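Local coordinates for protein PHOX (Pseudomonas fluorescens, PDB 4A9V) that catalyses phosphate monoester hydrolysis as an alkaline phosphatase of the PhoX family, using an iron-calcium cofactor held in a beta-propeller, at residues S33-W38 / S571-I576; N67-S72 / N88-N93; C531-I536 / L545-Q550. All coordinates share one frame; numbering follows the deposited sequence.

Interaction 1 of 3, residues S33-W38 / S571-I576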
ATOM      1  N   SER A  33      -1.177   7.053  21.436  1.00 10.51           N
ATOM      2  CA  SER A  33      -0.670   8.417  21.391  0.50 12.77           C
ATOM      3  C   SER A  33      -0.445   8.786  19.927  1.00  9.00           C
ATOM      4  O   SER A  33      -0.059   7.939  19.134  1.00 10.25           O
ATOM      5  CB  SER A  33       0.658   8.496  22.155  0.50 22.51           C
ATOM      6  OG  SER A  33       1.041   9.839  22.387  0.50 24.85           O
ATOM      7  N   VAL A  34      -0.602  10.060  19.591  1.00  9.09           N
ATOM      8  CA  VAL A  34      -0.249  10.532  18.259  1.00  8.37           C
ATOM      9  C   VAL A  34       1.258  10.684  18.144  1.00  7.49           C
ATOM     10  O   VAL A  34       1.872  11.426  18.907  1.00 10.11           O
ATOM     11  CB  VAL A  34      -0.911  11.885  17.953  1.00  9.46           C
ATOM     12  CG1 VAL A  34      -0.407  12.430  16.630  1.00 10.46           C
ATOM     13  CG2 VAL A  34      -2.428  11.754  17.942  1.00 12.74           C
ATOM     14  N   LEU A  35       1.848   9.981  17.186  1.00  7.13           N
ATOM     15  CA  LEU A  35       3.264  10.157  16.886  1.00  7.50           C
ATOM     16  C   LEU A  35       3.502  11.415  16.052  1.00  7.39           C
ATOM     17  O   LEU A  35       4.356  12.243  16.373  1.00  7.86           O
ATOM     18  CB  LEU A  35       3.816   8.928  16.158  1.00  7.39           C
ATOM     19  CG  LEU A  35       5.315   8.977  15.845  1.00  8.35           C
ATOM     20  CD1 LEU A  35       6.151   8.794  17.104  1.00 10.86           C
ATOM     21  CD2 LEU A  35       5.690   7.949  14.790  1.00  9.11           C
ATOM     22  N   ILE A  36       2.736  11.551  14.975  1.00  7.67           N
ATOM     23  CA  ILE A  36       2.891  12.668  14.047  1.00  7.03           C
ATOM     24  C   ILE A  36       1.630  12.752  13.195  1.00  7.09           C
ATOM     25  O   ILE A  36       0.951  11.744  12.993  1.00  7.57           O
ATOM     26  CB  ILE A  36       4.156  12.506  13.158  1.00  7.67           C
ATOM     27  CG1 ILE A  36       4.434  13.772  12.338  1.00  7.63           C
ATOM     28  CG2 ILE A  36       4.074  11.265  12.280  1.00  8.47           C
ATOM     29  CD1 ILE A  36       5.874  13.862  11.869  1.00  8.43           C
ATOM     30  N   SER A  37       1.280  13.964  12.777  1.00  6.89           N
ATOM     31  CA  SER A  37       0.104  14.205  11.947  1.00  7.29           C
ATOM     32  C   SER A  37       0.483  14.985  10.688  1.00  7.48           C
ATOM     33  O   SER A  37       1.439  15.765  10.680  1.00  7.57           O
ATOM     34  CB  SER A  37      -0.946  15.016  12.715  1.00  8.07           C
ATOM     35  OG  SER A  37      -1.401  14.345  13.875  1.00  8.54           O
ATOM     36  N   TRP A  38      -0.361  14.857   9.671  1.00  6.88           N
ATOM     37  CA  TRP A  38      -0.319  15.713   8.495  1.00  7.02           C
ATOM     38  C   TRP A  38      -0.066  17.144   8.885  1.00  7.34           C
ATOM     39  O   TRP A  38      -0.759  17.697   9.746  1.00  7.60           O
ATOM     40  CB  TRP A  38      -1.632  15.602   7.726  1.00  7.00           C
ATOM     41  CG  TRP A  38      -1.812  16.675   6.705  1.00  7.23           C
ATOM     42  CD1 TRP A  38      -0.920  17.086   5.722  1.00  7.40           C
ATOM     43  CD2 TRP A  38      -2.944  17.578   6.604  1.00  7.50           C
ATOM     44  NE1 TRP A  38      -1.421  18.158   5.035  1.00  7.89           N
ATOM     45  CE2 TRP A  38      -2.639  18.498   5.524  1.00  8.06           C
ATOM     46  CE3 TRP A  38      -4.156  17.679   7.259  1.00  8.35           C
ATOM     47  CZ2 TRP A  38      -3.518  19.500   5.154  1.00  9.07           C
ATOM     48  CZ3 TRP A  38      -5.023  18.701   6.898  1.00  9.57           C
ATOM     49  CH2 TRP A  38      -4.712  19.595   5.873  1.00  9.45           C
ATOM     50  N   SER A 571      -4.884  13.214   9.294  1.00  7.11           N
ATOM     51  CA  SER A 571      -4.273  11.891   9.209  1.00  6.85           C
ATOM     52  C   SER A 571      -3.078  11.838  10.142  1.00  6.62           C
ATOM     53  O   SER A 571      -2.290  12.788  10.213  1.00  6.94           O
ATOM     54  CB  SER A 571      -3.810  11.608   7.779  1.00  6.73           C
ATOM     55  OG  SER A 571      -4.905  11.499   6.889  1.00  7.73           O
ATOM     56  N   SER A 572      -2.962  10.734  10.868  1.00  6.47           N
ATOM     57  CA  SER A 572      -1.952  10.609  11.902  1.00  7.15           C
ATOM     58  C   SER A 572      -1.383   9.207  11.938  1.00  6.72           C
ATOM     59  O   SER A 572      -2.072   8.235  11.611  1.00  7.59           O
ATOM     60  CB  SER A 572      -2.547  10.940  13.269  1.00  7.64           C
ATOM     61  OG  SER A 572      -3.055  12.260  13.310  1.00  8.33           O
ATOM     62  N   VAL A 573      -0.130   9.112  12.371  1.00  6.68           N
ATOM     63  CA  VAL A 573       0.461   7.858  12.784  1.00  6.80           C
ATOM     64  C   VAL A 573       0.339   7.774  14.294  1.00  6.74           C
ATOM     65  O   VAL A 573       0.728   8.706  15.013  1.00  7.63           O
ATOM     66  CB  VAL A 573       1.941   7.775  12.350  1.00  7.22           C
ATOM     67  CG1 VAL A 573       2.583   6.485  12.834  1.00  8.44           C
ATOM     68  CG2 VAL A 573       2.061   7.892  10.839  1.00  8.29           C
ATOM     69  N   MET A 574      -0.214   6.661  14.764  1.00  7.33           N
ATOM     70  CA  MET A 574      -0.430   6.413  16.181  1.00  7.97           C
ATOM     71  C   MET A 574       0.598   5.422  16.698  1.00  7.53           C
ATOM     72  O   MET A 574       0.994   4.504  15.988  1.00  9.21           O
ATOM     73  CB  MET A 574      -1.829   5.831  16.413  1.00  8.95           C
ATOM     74  CG  MET A 574      -2.951   6.613  15.755  1.00  9.85           C
ATOM     75  SD  MET A 574      -3.062   8.330  16.297  1.00 11.25           S
ATOM     76  CE  MET A 574      -3.472   8.123  18.028  1.00 13.01           C
ATOM     77  N   ALA A 575       0.965   5.587  17.963  1.00  7.56           N
ATOM     78  CA  ALA A 575       1.758   4.614  18.697  1.00  8.17           C
ATOM     79  C   ALA A 575       0.875   3.901  19.716  1.00  7.92           C
ATOM     80  O   ALA A 575       0.254   4.549  20.564  1.00  9.43           O
ATOM     81  CB  ALA A 575       2.910   5.310  19.409  1.00  9.07           C
ATOM     82  N   ILE A 576       0.759   2.584  19.575  1.00  8.48           N
ATOM     83  CA  ILE A 576      -0.047   1.755  20.456  1.00  8.00           C
ATOM     84  C   ILE A 576       0.885   0.967  21.375  1.00  8.45           C
ATOM     85  O   ILE A 576       1.823   0.315  20.912  1.00  8.40           O
ATOM     86  CB  ILE A 576      -0.894   0.751  19.646  1.00  8.39           C
ATOM     87  CG1 ILE A 576      -1.663   1.435  18.505  1.00 11.26           C
ATOM     88  CG2 ILE A 576      -1.785  -0.063  20.569  1.00 10.56           C
ATOM     89  CD1 ILE A 576      -2.578   2.563  18.913  1.00 13.76           C
TER
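S33 opens an antiparallel pairing with A575 that joins the first strand of the chain to its last, closing a four-stranded propeller blade in the manner called molecular velcro. S33 N bonds to A575 O, and in return A575 N meets S33 O at 2.8 Å, nearly straight (171° at the hydrogen). V34, on the opposite face from S33, sends CG2 to the methyl CE of M574, 3.8 Å away; successive bends of the flexible thioether chain, chi2 -59° and chi3 -64°, fold it back over V34. L35 and I36 then share a single partner, V573, in a classic beta bulge. L35 N takes V573 O at 2.8 Å, the N-H of I36 reaches the same oxygen only weakly at 3.5 Å, and V573 N returns a bond to I36 O. The extra residue shifts the register by one and brings both aliphatic chains alongside the branched V573: L35 CD2 lies 4.0 Å from its CG1, and I36 CG2 nears its CB. Beyond the bulge, S37 and S572 form a close non-hydrogen-bonded pair in which small side chains fit well; the hydroxyl oxygens S37 OG and S572 OG are 2.7 Å apart, and S572 OG also bonds to R570 O. W38 turns its indole away, NE1 bonding to Q60, while W38 N holds S571 O at 2.9 Å.

Interaction 2 of 3, residues N67-S72 / N88-N93. With LI (lithium ion), chain D; FEO (mu-oxo-diiron), chain S.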
ATOM      1  N   ASN A  67      -2.607  12.104   4.282  1.00  6.89           N
ATOM      2  CA  ASN A  67      -3.098  10.748   4.106  1.00  6.91           C
ATOM      3  C   ASN A  67      -1.996   9.695   4.210  1.00  6.87           C
ATOM      4  O   ASN A  67      -1.804   8.872   3.313  1.00  6.70           O
ATOM      5  CB  ASN A  67      -3.927  10.636   2.826  1.00  7.22           C
ATOM      6  CG  ASN A  67      -5.253  11.368   2.942  1.00  7.81           C
ATOM      7  OD1 ASN A  67      -5.689  11.707   4.044  1.00  8.65           O
ATOM      8  ND2 ASN A  67      -5.906  11.611   1.816  1.00  9.00           N
ATOM      9  N   ASN A  68      -1.421   9.585   5.401  0.50  7.07           N
ATOM     10  CA  ASN A  68      -0.327   8.647   5.601  0.50  7.44           C
ATOM     11  C   ASN A  68      -0.801   7.207   5.502  0.50  6.85           C
ATOM     12  O   ASN A  68      -1.952   6.886   5.816  0.50  9.27           O
ATOM     13  CB  ASN A  68       0.424   8.904   6.916  0.50  6.06           C
ATOM     14  CG  ASN A  68      -0.482   8.973   8.129  0.50  7.29           C
ATOM     15  OD1 ASN A  68      -0.568  10.031   8.748  0.50 14.32           O
ATOM     16  ND2 ASN A  68      -0.779   7.806   8.685  0.50  8.24           N
ATOM     17  N   ASP A  69       0.026   6.392   4.856  1.00  6.01           N
ATOM     18  CA  ASP A  69      -0.389   5.088   4.377  1.00  6.27           C
ATOM     19  C   ASP A  69       0.687   4.060   4.788  1.00  6.13           C
ATOM     20  O   ASP A  69       1.051   3.980   5.960  1.00  6.83           O
ATOM     21  CB  ASP A  69      -0.655   5.177   2.862  1.00  6.28           C
ATOM     22  CG  ASP A  69      -1.632   4.134   2.359  1.00  6.98           C
ATOM     23  OD1 ASP A  69      -1.699   3.037   2.955  1.00  8.05           O
ATOM     24  OD2 ASP A  69      -2.306   4.411   1.332  1.00  8.67           O
ATOM     25  N   GLY A  70       1.242   3.304   3.850  1.00  6.22           N
ATOM     26  CA  GLY A  70       2.245   2.304   4.218  1.00  6.29           C
ATOM     27  C   GLY A  70       3.488   2.935   4.824  1.00  5.76           C
ATOM     28  O   GLY A  70       3.844   4.066   4.498  1.00  7.12           O
ATOM     29  N   MET A  71       4.170   2.174   5.679  1.00  5.70           N
ATOM     30  CA  MET A  71       5.343   2.676   6.381  1.00  6.13           C
ATOM     31  C   MET A  71       6.188   1.529   6.897  1.00  5.71           C
ATOM     32  O   MET A  71       5.693   0.443   7.216  1.00  6.05           O
ATOM     33  CB  MET A  71       4.937   3.580   7.542  1.00  6.55           C
ATOM     34  CG  MET A  71       4.043   2.915   8.563  1.00  7.53           C
ATOM     35  SD  MET A  71       3.521   4.110   9.817  1.00  8.31           S
ATOM     36  CE  MET A  71       2.438   3.088  10.799  1.00  9.20           C
ATOM     37  N   SER A  72       7.473   1.810   7.032  1.00  5.81           N
ATOM     38  CA  SER A  72       8.411   0.885   7.652  1.00  6.33           C
ATOM     39  C   SER A  72       9.253   1.610   8.692  1.00  6.19           C
ATOM     40  O   SER A  72       9.588   2.792   8.536  1.00  7.48           O
ATOM     41  CB  SER A  72       9.349   0.277   6.603  1.00  6.79           C
ATOM     42  OG  SER A  72       8.675  -0.581   5.701  1.00  6.77           O
ATOM     43  N   ASN A  88       4.599   6.615   3.769  1.00  5.81           N
ATOM     44  CA  ASN A  88       3.985   7.083   2.545  1.00  5.83           C
ATOM     45  C   ASN A  88       2.922   8.123   2.828  1.00  5.66           C
ATOM     46  O   ASN A  88       2.191   8.019   3.814  1.00  6.32           O
ATOM     47  CB  ASN A  88       3.316   5.932   1.818  1.00  5.97           C
ATOM     48  CG  ASN A  88       4.297   4.961   1.207  1.00  6.24           C
ATOM     49  OD1 ASN A  88       5.515   5.176   1.203  1.00  6.91           O
ATOM     50  ND2 ASN A  88       3.760   3.900   0.638  1.00  7.77           N
ATOM     51  N   ASN A  89       2.737   9.016   1.860  1.00  5.99           N
ATOM     52  CA  ASN A  89       1.665   9.999   1.856  1.00  6.62           C
ATOM     53  C   ASN A  89       0.913   9.860   0.542  1.00  6.19           C
ATOM     54  O   ASN A  89       1.451  10.173  -0.522  1.00  7.01           O
ATOM     55  CB  ASN A  89       2.278  11.401   1.986  1.00  6.82           C
ATOM     56  CG  ASN A  89       3.015  11.583   3.293  1.00  7.78           C
ATOM     57  OD1 ASN A  89       4.227  11.802   3.318  1.00  8.93           O
ATOM     58  ND2 ASN A  89       2.280  11.491   4.398  1.00  7.96           N
ATOM     59  N   GLU A  90      -0.275   9.271   0.591  1.00  6.24           N
ATOM     60  CA  GLU A  90      -0.884   8.747  -0.630  1.00  6.03           C
ATOM     61  C   GLU A  90      -1.584   9.811  -1.474  1.00  6.71           C
ATOM     62  O   GLU A  90      -1.473   9.809  -2.696  1.00  7.84           O
ATOM     63  CB  GLU A  90      -1.847   7.610  -0.307  1.00  6.44           C
ATOM     64  CG  GLU A  90      -2.293   6.865  -1.558  1.00  7.03           C
ATOM     65  CD  GLU A  90      -3.315   5.783  -1.290  1.00  7.25           C
ATOM     66  OE1 GLU A  90      -4.260   6.039  -0.518  1.00  8.70           O
ATOM     67  OE2 GLU A  90      -3.205   4.700  -1.921  1.00  8.61           O
ATOM     68  N   TYR A  91      -2.377  10.669  -0.843  1.00  6.58           N
ATOM     69  CA  TYR A  91      -3.160  11.657  -1.577  1.00  7.38           C
ATOM     70  C   TYR A  91      -3.586  12.728  -0.593  1.00  7.29           C
ATOM     71  O   TYR A  91      -3.062  12.781   0.525  1.00  8.11           O
ATOM     72  CB  TYR A  91      -4.344  11.009  -2.329  1.00  7.88           C
ATOM     73  CG  TYR A  91      -5.465  10.468  -1.469  1.00  7.78           C
ATOM     74  CD1 TYR A  91      -5.331   9.267  -0.782  1.00  8.13           C
ATOM     75  CD2 TYR A  91      -6.699  11.091  -1.441  1.00  8.39           C
ATOM     76  CE1 TYR A  91      -6.386   8.720  -0.075  1.00  9.13           C
ATOM     77  CE2 TYR A  91      -7.757  10.561  -0.727  1.00  9.27           C
ATOM     78  CZ  TYR A  91      -7.600   9.365  -0.059  1.00  9.34           C
ATOM     79  OH  TYR A  91      -8.630   8.818   0.673  1.00 12.24           O
ATOM     80  N   THR A  92      -4.443  13.640  -1.027  1.00  8.36           N
ATOM     81  CA  THR A  92      -4.842  14.733  -0.156  1.00  8.47           C
ATOM     82  C   THR A  92      -6.338  14.974  -0.244  1.00  8.64           C
ATOM     83  O   THR A  92      -7.014  14.475  -1.137  1.00 11.55           O
ATOM     84  CB  THR A  92      -4.029  16.020  -0.441  1.00 10.07           C
ATOM     85  OG1 THR A  92      -4.347  17.027   0.531  1.00 10.37           O
ATOM     86  CG2 THR A  92      -4.313  16.558  -1.834  1.00 10.74           C
ATOM     87  N   ASN A  93      -6.848  15.702   0.737  1.00 10.06           N
ATOM     88  CA  ASN A  93      -8.277  15.917   0.900  1.00  9.18           C
ATOM     89  C   ASN A  93      -8.577  17.390   0.659  1.00  9.50           C
ATOM     90  O   ASN A  93      -8.258  18.233   1.500  1.00  9.13           O
ATOM     91  CB  ASN A  93      -8.659  15.548   2.331  1.00  9.85           C
ATOM     92  CG  ASN A  93      -8.108  14.191   2.737  1.00 10.53           C
ATOM     93  OD1 ASN A  93      -8.413  13.178   2.112  1.00 10.53           O
ATOM     94  ND2 ASN A  93      -7.246  14.174   3.746  1.00 10.16           N
TER
HETATM   95 LI    LI D 613      -3.324   2.459   1.258  1.00  8.34          LI
HETATM   96 FE1  FEO S1594      -3.884   2.770  -1.795  1.00  7.69          FE
HETATM   97 FE2  FEO S1594      -5.219  -0.268  -2.824  1.00  7.08          FE
HETATM   98  O   FEO S1594      -5.000   1.183  -1.570  1.00  7.92           O
HETATM   99  O   HOH W   1      -4.208   2.978   0.330  1.00  8.23           O
HETATM  100  O   HOH W   2      -2.494   0.866   1.480  1.00  8.22           O
HETATM  101  O   HOH W   3      -5.952   3.652  -2.111  1.00 13.70           O
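N67 and N93 face each other amide to amide, with two hydrogen bonds between them: N93 ND2 to N67 OD1 at 2.9 Å and N67 ND2 to N93 OD1 at 3.0 Å. The amide planes stand 58° apart, and N67 ND2 approaches N93 OD1 from above the carbonyl plane rather than on a lone pair. With CG anti to the carbonyl carbon (chi1 -70°), N67 also sets ND2 over the centre of the Y91 ring, 3.1 Å above its plane, while OD1 bonds to S571 OG as well. A leucine in place of N67 would probably leave the amide of N93 without its mate and deprive S571 OG of a partner. These residues follow or precede a beta hairpin, strands 68-76 and 82-89, whose end carries D69 and, just beyond it, E90 to the iron-calcium centre of the propeller. There N88 N grips G70 O at 2.8 Å, D69 N bonds to N88 O, and the amide of N88 is held by Y189 and T191 at OD1 and by the carbonyls of C179 and A180 at ND2. D69 spreads both carboxylate oxygens round a lithium ion, OD1 at 2.4 Å and OD2 at 2.2 Å, and T534 OG1 steadies OD1. Extended beyond CB, with CG anti to its backbone N (chi1 -169°), E90 reaches inward so that its OE2 binds iron FE1 at 2.0 Å beside E194 and C179.

Interaction 3 of 3, residues C531-I536 / L545-Q550. With LI (lithium ion), chain G.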
ATOM      1  N   CYS A 531     -12.256   7.416   8.604  1.00  9.22           N
ATOM      2  CA  CYS A 531     -10.885   6.994   8.311  1.00  8.75           C
ATOM      3  C   CYS A 531     -10.859   5.633   7.631  1.00  8.65           C
ATOM      4  O   CYS A 531     -11.836   4.884   7.653  1.00 10.06           O
ATOM      5  CB  CYS A 531     -10.041   6.947   9.592  1.00  8.89           C
ATOM      6  SG  CYS A 531     -10.182   5.428  10.561  1.00  9.75           S
ATOM      7  N   GLU A 532      -9.691   5.279   7.112  1.00  7.59           N
ATOM      8  CA  GLU A 532      -9.297   3.879   7.050  1.00  8.08           C
ATOM      9  C   GLU A 532      -8.051   3.653   7.890  1.00  7.25           C
ATOM     10  O   GLU A 532      -7.345   4.595   8.246  1.00  8.33           O
ATOM     11  CB  GLU A 532      -9.076   3.406   5.605  1.00  8.19           C
ATOM     12  CG  GLU A 532      -7.875   4.000   4.890  1.00  8.40           C
ATOM     13  CD  GLU A 532      -7.880   3.674   3.402  1.00  8.22           C
ATOM     14  OE1 GLU A 532      -8.578   4.382   2.644  1.00  9.16           O
ATOM     15  OE2 GLU A 532      -7.189   2.714   2.991  1.00  9.50           O
ATOM     16  N   VAL A 533      -7.865   2.410   8.312  1.00  6.52           N
ATOM     17  CA  VAL A 533      -6.740   2.022   9.148  1.00  6.96           C
ATOM     18  C   VAL A 533      -5.709   1.390   8.219  1.00  6.59           C
ATOM     19  O   VAL A 533      -6.039   0.463   7.475  1.00  7.20           O
ATOM     20  CB  VAL A 533      -7.203   1.025  10.227  1.00  7.58           C
ATOM     21  CG1 VAL A 533      -6.022   0.503  11.018  1.00  8.58           C
ATOM     22  CG2 VAL A 533      -8.220   1.683  11.150  1.00  8.96           C
ATOM     23  N   THR A 534      -4.512   1.968   8.170  1.00  6.83           N
ATOM     24  CA  THR A 534      -3.537   1.588   7.170  1.00  6.93           C
ATOM     25  C   THR A 534      -2.144   1.955   7.654  1.00  7.21           C
ATOM     26  O   THR A 534      -1.974   2.934   8.369  1.00  8.44           O
ATOM     27  CB  THR A 534      -3.861   2.241   5.822  1.00  8.05           C
ATOM     28  OG1 THR A 534      -3.021   1.684   4.806  1.00  8.28           O
ATOM     29  CG2 THR A 534      -3.741   3.758   5.882  1.00  9.22           C
ATOM     30  N   GLY A 535      -1.148   1.180   7.240  1.00  6.79           N
ATOM     31  CA  GLY A 535       0.213   1.386   7.706  1.00  6.37           C
ATOM     32  C   GLY A 535       0.441   0.666   9.020  1.00  6.34           C
ATOM     33  O   GLY A 535      -0.317   0.852   9.976  1.00  6.92           O
ATOM     34  N   ILE A 536       1.478  -0.159   9.070  1.00  6.18           N
ATOM     35  CA  ILE A 536       1.829  -0.852  10.304  1.00  6.33           C
ATOM     36  C   ILE A 536       3.332  -1.062  10.377  1.00  6.67           C
ATOM     37  O   ILE A 536       3.971  -1.427   9.391  1.00  8.11           O
ATOM     38  CB  ILE A 536       1.059  -2.182  10.456  1.00  7.57           C
ATOM     39  CG1 ILE A 536       1.376  -2.832  11.802  1.00  7.96           C
ATOM     40  CG2 ILE A 536       1.322  -3.129   9.291  1.00  9.09           C
ATOM     41  CD1 ILE A 536       0.446  -3.974  12.144  1.00  9.30           C
ATOM     42  N   LEU A 545       3.398  -0.726  18.637  1.00  7.35           N
ATOM     43  CA  LEU A 545       2.830  -0.956  17.318  1.00  7.17           C
ATOM     44  C   LEU A 545       2.424   0.396  16.758  1.00  6.98           C
ATOM     45  O   LEU A 545       1.642   1.115  17.383  1.00  8.14           O
ATOM     46  CB  LEU A 545       1.611  -1.895  17.439  1.00  8.08           C
ATOM     47  CG  LEU A 545       0.941  -2.410  16.150  1.00  8.47           C
ATOM     48  CD1 LEU A 545      -0.041  -3.531  16.474  1.00  8.93           C
ATOM     49  CD2 LEU A 545       0.224  -1.304  15.395  1.00  9.35           C
ATOM     50  N   PHE A 546       3.041   0.790  15.647  1.00  6.92           N
ATOM     51  CA  PHE A 546       2.694   2.030  14.963  1.00  6.76           C
ATOM     52  C   PHE A 546       1.672   1.729  13.870  1.00  6.61           C
ATOM     53  O   PHE A 546       1.849   0.784  13.101  1.00  6.96           O
ATOM     54  CB  PHE A 546       3.945   2.661  14.340  1.00  7.30           C
ATOM     55  CG  PHE A 546       5.031   2.966  15.336  1.00  7.76           C
ATOM     56  CD1 PHE A 546       5.011   4.148  16.055  1.00  9.06           C
ATOM     57  CD2 PHE A 546       6.092   2.087  15.534  1.00  8.29           C
ATOM     58  CE1 PHE A 546       6.032   4.460  16.932  1.00  9.56           C
ATOM     59  CE2 PHE A 546       7.111   2.399  16.414  1.00  9.33           C
ATOM     60  CZ  PHE A 546       7.076   3.578  17.124  1.00  9.78           C
ATOM     61  N   VAL A 547       0.594   2.507  13.825  1.00  6.67           N
ATOM     62  CA  VAL A 547      -0.479   2.258  12.870  1.00  6.76           C
ATOM     63  C   VAL A 547      -1.012   3.597  12.367  1.00  6.60           C
ATOM     64  O   VAL A 547      -1.091   4.568  13.120  1.00  7.91           O
ATOM     65  CB  VAL A 547      -1.606   1.395  13.493  1.00  6.81           C
ATOM     66  CG1 VAL A 547      -2.242   2.083  14.693  1.00  9.15           C
ATOM     67  CG2 VAL A 547      -2.658   1.040  12.452  1.00  7.87           C
ATOM     68  N   GLY A 548      -1.352   3.654  11.087  1.00  6.24           N
ATOM     69  CA  GLY A 548      -1.874   4.871  10.489  1.00  6.74           C
ATOM     70  C   GLY A 548      -3.388   4.982  10.528  1.00  6.70           C
ATOM     71  O   GLY A 548      -4.126   4.003  10.337  1.00  7.43           O
ATOM     72  N   ILE A 549      -3.833   6.219  10.728  1.00  6.63           N
ATOM     73  CA  ILE A 549      -5.222   6.601  10.596  1.00  7.10           C
ATOM     74  C   ILE A 549      -5.295   7.602   9.449  1.00  6.48           C
ATOM     75  O   ILE A 549      -4.781   8.717   9.543  1.00  6.97           O
ATOM     76  CB  ILE A 549      -5.727   7.257  11.898  1.00  7.57           C
ATOM     77  CG1 ILE A 549      -5.615   6.287  13.084  1.00  9.17           C
ATOM     78  CG2 ILE A 549      -7.148   7.763  11.719  1.00  8.52           C
ATOM     79  CD1 ILE A 549      -6.362   4.978  12.921  1.00  8.88           C
ATOM     80  N   GLN A 550      -5.819   7.136   8.323  1.00  6.52           N
ATOM     81  CA  GLN A 550      -5.785   7.880   7.078  1.00  6.65           C
ATOM     82  C   GLN A 550      -7.145   8.517   6.794  1.00  6.64           C
ATOM     83  O   GLN A 550      -8.187   7.892   6.978  1.00  7.24           O
ATOM     84  CB  GLN A 550      -5.379   6.949   5.924  1.00  6.81           C
ATOM     85  CG  GLN A 550      -5.023   7.676   4.639  1.00  6.35           C
ATOM     86  CD  GLN A 550      -4.957   6.751   3.447  1.00  7.07           C
ATOM     87  OE1 GLN A 550      -5.884   5.977   3.198  1.00  8.36           O
ATOM     88  NE2 GLN A 550      -3.879   6.850   2.676  1.00  7.24           N
TER
HETATM   89 LI    LI G 616     -10.414   3.907   1.113  1.00 10.75          LI
HETATM   90  O   HOH W   4     -12.364   3.455   1.002  1.00 43.27           O
HETATM   91  O   HOH W   5     -11.972   4.770   2.977  1.00 38.22           O
HETATM   92  O   HOH W   6      -9.251   3.495  -0.323  1.00 16.97           O
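E532 and Q550 pair near the open end of a beta hairpin, strands 532-538 and 544-550, within a blade of the propeller. Backbone bonds come first: E532 N to Q550 O and Q550 N to E532 O are both 3.0 Å, and T534 N meets G548 O. G548 N bonds at 3.2 Å to the carbonyl O of G535, whose positive phi of 85° suits glycine, because a CB there would be jammed against the carbonyl of T534. Apolar contacts fill the face bearing V533, V547 and I549. V533 CG1 touches V547 CG2 at 3.7 Å and its CG2 nears I549 CD1, while I549 CG2 reaches C531 CB; beta-branched residues suit such a strand, and M525 of strand 521-526 covers them. On the other face T534 CG2 packs on Q550 CB at 3.6 Å. The polar chains of E532 and Q550 run side by side, their planes 81° apart and without a hydrogen bond between them: Q550 NE2 turns to N67 O, whereas E532 OE1 bonds to H551 NE2 and, alongside D494, binds a lithium ion at 2.4 Å.

Overall arrangement
Interactions 1 and 3 belong to one blade: strands 572-578 and 544-550 are neighbours, joined by backbone bonds from M574 to V547 and I576 to L545. All three contacts are buried. Interaction 1 is the most peripheral, about 18 Å from the chain centre, and is mainly backbone pairing with aliphatic contacts, S33 being its one exposed residue. Interactions 2 and 3, centred about 9 and 11 Å from the chain centre, carry carboxylates to metals. Interaction 2 comes from a different blade, yet it meets interaction 3 near the metal end of both hairpins, and interaction 1 where 571-572 meets 67-68. Along the chain, interactions 2 and 3 are both nested within the loop that interaction 1 closes.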